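Local atomic coordinates of ATP:cob(I)alamin adenosyltransferase, putative (Burkholderia thailandensis, PDB entry 2ZHZ), a protein that probably transfers the adenosyl group of ATP to the cobalt of reduced cobalamin, forming adenosylcobalamin and releasing triphosphate. Residues D56-A61 with F160-V165; G101-L106 with L166-G171. All blocks are in the same frame, centred on the assembly; numbering follows the deposited sequence.

Contact 1. Residues D56-A61 with F160-V165; sequences DDVRAA and FVLARV
Val-58 and Leu-162 face each other where the first turns of helix 56-77 pass the last turns of helix 147-169, running in the opposite direction, with their CA atoms 7.5 Å apart. The contact is wholly apolar and is carried by three side chains whose CB atoms all point across the interface. Val-58 is the central one. Its CG2 lies alongside Val-165 CG1 at 4.0 Å, and the two side chains pass alongside one another, heading opposite ways. The same Val-58 CG2 meets Leu-162 CD2 more loosely, at 4.4 Å, so one methyl bridges two residues that follow each other by nearly one turn of the opposing helix. On Val-165 the touching branch is the one anti to the backbone N (chi1 169°), which carries CG1 outward from its helix. Val-58 has nearly the same torsion but uses its other branch: CG2 sits beside the backbone N and anti to the carbonyl carbon. The pairing belongs to the bundle of five long helices that makes up the PduO-type adenosyltransferase subunit, and it joins the second and fifth of them. Val-58 and Leu-162 are buried, whereas Val-165 remains partly exposed. On one flank helix 86-101 closes the seam: Tyr-99 packs on Val-161 and Val-165, while its hydroxyl is hydrogen-bonded to Asp-57 OD2, and Ala-61 touches Trp-95. Arg-59 turns from the seam and ties the start of helix 56-77 to the end of helix 31-50 through a hydrogen bond from NH1 to Leu-50 O.

Contact 2. Residues G101-L106 with L166-G171; sequences GQLPPL and LNRAAG
Arg-168, in the last turn of helix 147-169 just before this helix ends in a Schellman motif at Gly-171, reaches Leu-103 and Pro-104 in the loop after helix 86-101. Two parts of the arginine do the touching. Its aliphatic stem runs past the leucine, with CG 3.8 Å from Leu-103 CD2 and CD slightly farther off. Its guanidinium lies against the proline ring: Pro-104 CD stands 3.5 Å above the guanidinium plane, over one face but displaced toward the rim. Pro-104 CG comes nearest NH1 of Arg-168, at 3.7 Å, and CD is 3.8 Å from the Arg-168 CZ. The segments share van der Waals contacts here and no hydrogen bonds. Bends at chi2 (-83°) and chi3 (-69°) keep the arginine from extending straight and bring both the stem and the flat group against the loop. Around this shell, Leu-103 is seated on helix 147-169 by Val-161, Arg-164 and Val-165, and the loop is fastened by a hydrogen bond from Arg-164 NH2 to Pro-104 O. Leu-103 and Pro-104 also touch a neighbouring molecule in the crystal, so the lattice may influence the exact pose at this surface. The helix end that carries Arg-168 is held in turn by Asn-167, whose OD1 accepts a hydrogen bond from Ala-115 N while ND2 gives two, to Gly-113 O and Asp-174 OD1; its amide is thus bonded at both ends. One turn of helix then closes with Ala-170 N bonded to Leu-166 O. Gly-171, free of a side chain, takes a phi of 85° and places its N 2.8 Å from Arg-168 O.

In the fold
Contacts 1 and 2 have centres about 10 Å apart on the same side of the chain's centre, and both use helix 147-169, in successive stretches. Along the chain the segments alternate: 56-61, then 101-106, then 160-165 and 166-171. Contact 1 is the inner, buried one, helix against helix, and contact 2 lies farther out, where a loop covers the helix near its end. They also touch directly, where Leu-106 CD2 rests 3.9 Å from Phe-160 CZ. The last helix of the bundle is thereby joined to both the second helix and the loop following the third, within one subunit of the trimer.

Contact 1. Residues D56-A61 with F160-V165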
loop_
_atom_site.group_PDB
_atom_site.type_symbol
_atom_site.label_atom_id
_atom_site.label_comp_id
_atom_site.label_asym_id
_atom_site.label_seq_id
_atom_site.Cartn_x
_atom_site.Cartn_y
_atom_site.Cartn_z
ATOM N N ASP B 56 6.317 -16.647 18.547
ATOM C CA ASP B 56 7.746 -16.359 18.488
ATOM C C ASP B 56 8.425 -16.756 17.184
ATOM O O ASP B 56 9.245 -16.006 16.655
ATOM C CB ASP B 56 8.463 -17.031 19.662
ATOM C CG ASP B 56 8.171 -16.352 20.984
ATOM O OD1 ASP B 56 8.482 -16.939 22.041
ATOM O OD2 ASP B 56 7.634 -15.224 20.966
ATOM N N ASP B 57 8.089 -17.930 16.663
ATOM C CA ASP B 57 8.696 -18.398 15.423
ATOM C C ASP B 57 8.283 -17.535 14.230
ATOM O O ASP B 57 9.107 -17.223 13.372
ATOM C CB ASP B 57 8.329 -19.866 15.173
ATOM C CG ASP B 57 6.834 -20.086 15.048
ATOM O OD1 ASP B 57 6.084 -19.617 15.925
ATOM O OD2 ASP B 57 6.409 -20.738 14.074
ATOM N N VAL B 58 7.013 -17.149 14.179
ATOM C CA VAL B 58 6.527 -16.311 13.088
ATOM C C VAL B 58 7.224 -14.952 13.129
ATOM O O VAL B 58 7.592 -14.407 12.088
ATOM C CB VAL B 58 4.994 -16.108 13.172
ATOM C CG1 VAL B 58 4.538 -15.100 12.112
ATOM C CG2 VAL B 58 4.287 -17.439 12.957
ATOM N N ARG B 59 7.406 -14.412 14.332
ATOM C CA ARG B 59 8.075 -13.127 14.500
ATOM C C ARG B 59 9.520 -13.235 14.029
ATOM O O ARG B 59 10.041 -12.337 13.365
ATOM C CB ARG B 59 8.046 -12.694 15.971
ATOM C CG ARG B 59 8.847 -11.427 16.267
ATOM C CD ARG B 59 8.670 -10.979 17.714
ATOM N NE ARG B 59 7.270 -10.681 18.012
ATOM C CZ ARG B 59 6.610 -9.635 17.522
ATOM N NH1 ARG B 59 7.226 -8.778 16.717
ATOM N NH2 ARG B 59 5.332 -9.460 17.823
ATOM N N ALA B 60 10.162 -14.347 14.373
ATOM C CA ALA B 60 11.547 -14.570 13.988
ATOM C C ALA B 60 11.707 -14.598 12.474
ATOM O O ALA B 60 12.635 -14.000 11.932
ATOM C CB ALA B 60 12.055 -15.876 14.596
ATOM N N ALA B 61 10.802 -15.289 11.789
ATOM C CA ALA B 61 10.869 -15.383 10.337
ATOM C C ALA B 61 10.618 -14.025 9.682
ATOM O O ALA B 61 11.369 -13.611 8.797
ATOM C CB ALA B 61 9.862 -16.405 9.831
ATOM N N PHE B 160 0.995 -15.784 2.465
ATOM C CA PHE B 160 -0.321 -16.409 2.397
ATOM C C PHE B 160 -0.358 -17.512 3.461
ATOM O O PHE B 160 -1.305 -17.623 4.236
ATOM C CB PHE B 160 -0.532 -17.035 1.018
ATOM C CG PHE B 160 -1.833 -17.779 0.874
ATOM C CD1 PHE B 160 -3.012 -17.102 0.579
ATOM C CD2 PHE B 160 -1.873 -19.165 1.017
ATOM C CE1 PHE B 160 -4.219 -17.794 0.422
ATOM C CE2 PHE B 160 -3.066 -19.869 0.865
ATOM C CZ PHE B 160 -4.245 -19.182 0.565
ATOM N N VAL B 161 0.694 -18.321 3.490
ATOM C CA VAL B 161 0.790 -19.421 4.445
ATOM C C VAL B 161 0.813 -18.924 5.884
ATOM O O VAL B 161 0.153 -19.491 6.752
ATOM C CB VAL B 161 2.044 -20.274 4.171
ATOM C CG1 VAL B 161 2.182 -21.370 5.228
ATOM C CG2 VAL B 161 1.938 -20.894 2.791
ATOM N N LEU B 162 1.560 -17.852 6.139
ATOM C CA LEU B 162 1.636 -17.309 7.485
ATOM C C LEU B 162 0.299 -16.732 7.921
ATOM O O LEU B 162 -0.019 -16.728 9.109
ATOM C CB LEU B 162 2.734 -16.247 7.580
ATOM C CG LEU B 162 4.172 -16.761 7.473
ATOM C CD1 LEU B 162 5.126 -15.592 7.637
ATOM C CD2 LEU B 162 4.445 -17.819 8.551
ATOM N N ALA B 163 -0.491 -16.244 6.967
ATOM C CA ALA B 163 -1.807 -15.708 7.308
ATOM C C ALA B 163 -2.656 -16.853 7.877
ATOM O O ALA B 163 -3.369 -16.676 8.864
ATOM C CB ALA B 163 -2.479 -15.109 6.068
ATOM N N ARG B 164 -2.571 -18.029 7.258
ATOM C CA ARG B 164 -3.324 -19.191 7.733
ATOM C C ARG B 164 -2.805 -19.595 9.110
ATOM O O ARG B 164 -3.582 -19.939 10.001
ATOM C CB ARG B 164 -3.182 -20.371 6.765
ATOM C CG ARG B 164 -3.767 -20.137 5.375
ATOM C CD ARG B 164 -3.731 -21.418 4.552
ATOM N NE ARG B 164 -4.552 -22.463 5.166
ATOM C CZ ARG B 164 -4.378 -23.770 4.981
ATOM N NH1 ARG B 164 -3.409 -24.215 4.194
ATOM N NH2 ARG B 164 -5.172 -24.636 5.596
ATOM N N VAL B 165 -1.487 -19.554 9.277
ATOM C CA VAL B 165 -0.863 -19.891 10.551
ATOM C C VAL B 165 -1.375 -18.957 11.639
ATOM O O VAL B 165 -1.669 -19.392 12.755
ATOM C CB VAL B 165 0.676 -19.760 10.476
ATOM C CG1 VAL B 165 1.280 -19.856 11.872
ATOM C CG2 VAL B 165 1.244 -20.844 9.578
#

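Contact 2. Residues G101-L106 with L166-G171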
loop_
_atom_site.group_PDB
_atom_site.type_symbol
_atom_site.label_atom_id
_atom_site.label_comp_id
_atom_site.label_asym_id
_atom_site.label_seq_id
_atom_site.Cartn_x
_atom_site.Cartn_y
_atom_site.Cartn_z
ATOM N N GLY B 101 3.473 -27.822 6.197
ATOM C CA GLY B 101 3.416 -29.170 6.729
ATOM C C GLY B 101 2.556 -29.280 7.977
ATOM O O GLY B 101 2.000 -30.339 8.262
ATOM N N GLN B 102 2.440 -28.183 8.720
ATOM C CA GLN B 102 1.658 -28.167 9.955
ATOM C C GLN B 102 0.210 -27.716 9.763
ATOM O O GLN B 102 -0.570 -27.706 10.711
ATOM C CB GLN B 102 2.354 -27.266 10.984
ATOM C CG GLN B 102 3.726 -27.779 11.403
ATOM C CD GLN B 102 4.444 -26.862 12.379
ATOM O OE1 GLN B 102 5.443 -27.252 12.986
ATOM N NE2 GLN B 102 3.951 -25.637 12.522
ATOM N N LEU B 103 -0.150 -27.355 8.536
ATOM C CA LEU B 103 -1.503 -26.898 8.230
ATOM C C LEU B 103 -2.278 -27.910 7.394
ATOM O O LEU B 103 -1.707 -28.624 6.574
ATOM C CB LEU B 103 -1.446 -25.572 7.456
ATOM C CG LEU B 103 -0.927 -24.307 8.143
ATOM C CD1 LEU B 103 -0.617 -23.244 7.087
ATOM C CD2 LEU B 103 -1.963 -23.793 9.133
ATOM N N PRO B 104 -3.598 -27.995 7.601
ATOM C CA PRO B 104 -4.376 -28.945 6.804
ATOM C C PRO B 104 -4.400 -28.464 5.356
ATOM O O PRO B 104 -4.292 -27.264 5.096
ATOM C CB PRO B 104 -5.756 -28.899 7.462
ATOM C CG PRO B 104 -5.826 -27.511 8.015
ATOM C CD PRO B 104 -4.445 -27.329 8.605
ATOM N N PRO B 105 -4.537 -29.389 4.395
ATOM C CA PRO B 105 -4.565 -28.994 2.984
ATOM C C PRO B 105 -5.615 -27.933 2.670
ATOM O O PRO B 105 -6.718 -27.943 3.223
ATOM C CB PRO B 105 -4.823 -30.316 2.260
ATOM C CG PRO B 105 -5.573 -31.131 3.281
ATOM C CD PRO B 105 -4.806 -30.829 4.543
ATOM N N LEU B 106 -5.258 -27.012 1.784
ATOM C CA LEU B 106 -6.156 -25.935 1.390
ATOM C C LEU B 106 -7.313 -26.512 0.582
ATOM O O LEU B 106 -7.118 -27.020 -0.521
ATOM C CB LEU B 106 -5.392 -24.903 0.560
ATOM C CG LEU B 106 -6.116 -23.597 0.231
ATOM C CD1 LEU B 106 -6.483 -22.872 1.520
ATOM C CD2 LEU B 106 -5.215 -22.734 -0.636
ATOM N N LEU B 166 -1.487 -17.671 11.311
ATOM C CA LEU B 166 -1.957 -16.677 12.271
ATOM C C LEU B 166 -3.430 -16.816 12.640
ATOM O O LEU B 166 -3.820 -16.503 13.767
ATOM C CB LEU B 166 -1.667 -15.260 11.756
ATOM C CG LEU B 166 -0.172 -14.905 11.760
ATOM C CD1 LEU B 166 0.048 -13.503 11.191
ATOM C CD2 LEU B 166 0.362 -14.984 13.187
ATOM N N ASN B 167 -4.258 -17.266 11.703
ATOM C CA ASN B 167 -5.668 -17.450 12.022
ATOM C C ASN B 167 -5.797 -18.602 13.020
ATOM O O ASN B 167 -6.599 -18.543 13.955
ATOM C CB ASN B 167 -6.490 -17.742 10.761
ATOM C CG ASN B 167 -7.024 -16.472 10.110
ATOM O OD1 ASN B 167 -7.436 -15.540 10.802
ATOM N ND2 ASN B 167 -7.037 -16.438 8.779
ATOM N N ARG B 168 -4.991 -19.641 12.825
ATOM C CA ARG B 168 -4.998 -20.806 13.712
ATOM C C ARG B 168 -4.529 -20.390 15.103
ATOM O O ARG B 168 -5.137 -20.741 16.117
ATOM C CB ARG B 168 -4.052 -21.884 13.178
ATOM C CG ARG B 168 -4.236 -22.217 11.710
ATOM C CD ARG B 168 -5.357 -23.208 11.477
ATOM N NE ARG B 168 -5.023 -24.533 11.990
ATOM C CZ ARG B 168 -5.728 -25.632 11.738
ATOM N NH1 ARG B 168 -6.812 -25.566 10.972
ATOM N NH2 ARG B 168 -5.349 -26.797 12.247
ATOM N N ALA B 169 -3.436 -19.634 15.136
ATOM C CA ALA B 169 -2.848 -19.162 16.383
ATOM C C ALA B 169 -3.830 -18.344 17.209
ATOM O O ALA B 169 -3.785 -18.368 18.438
ATOM C CB ALA B 169 -1.602 -18.336 16.087
ATOM N N ALA B 170 -4.713 -17.619 16.530
ATOM C CA ALA B 170 -5.702 -16.789 17.211
ATOM C C ALA B 170 -6.905 -17.620 17.644
ATOM O O ALA B 170 -7.827 -17.109 18.279
ATOM C CB ALA B 170 -6.150 -15.654 16.300
ATOM N N GLY B 171 -6.884 -18.903 17.296
ATOM C CA GLY B 171 -7.973 -19.790 17.662
ATOM C C GLY B 171 -9.115 -19.737 16.669
ATOM O O GLY B 171 -10.227 -20.186 16.960
#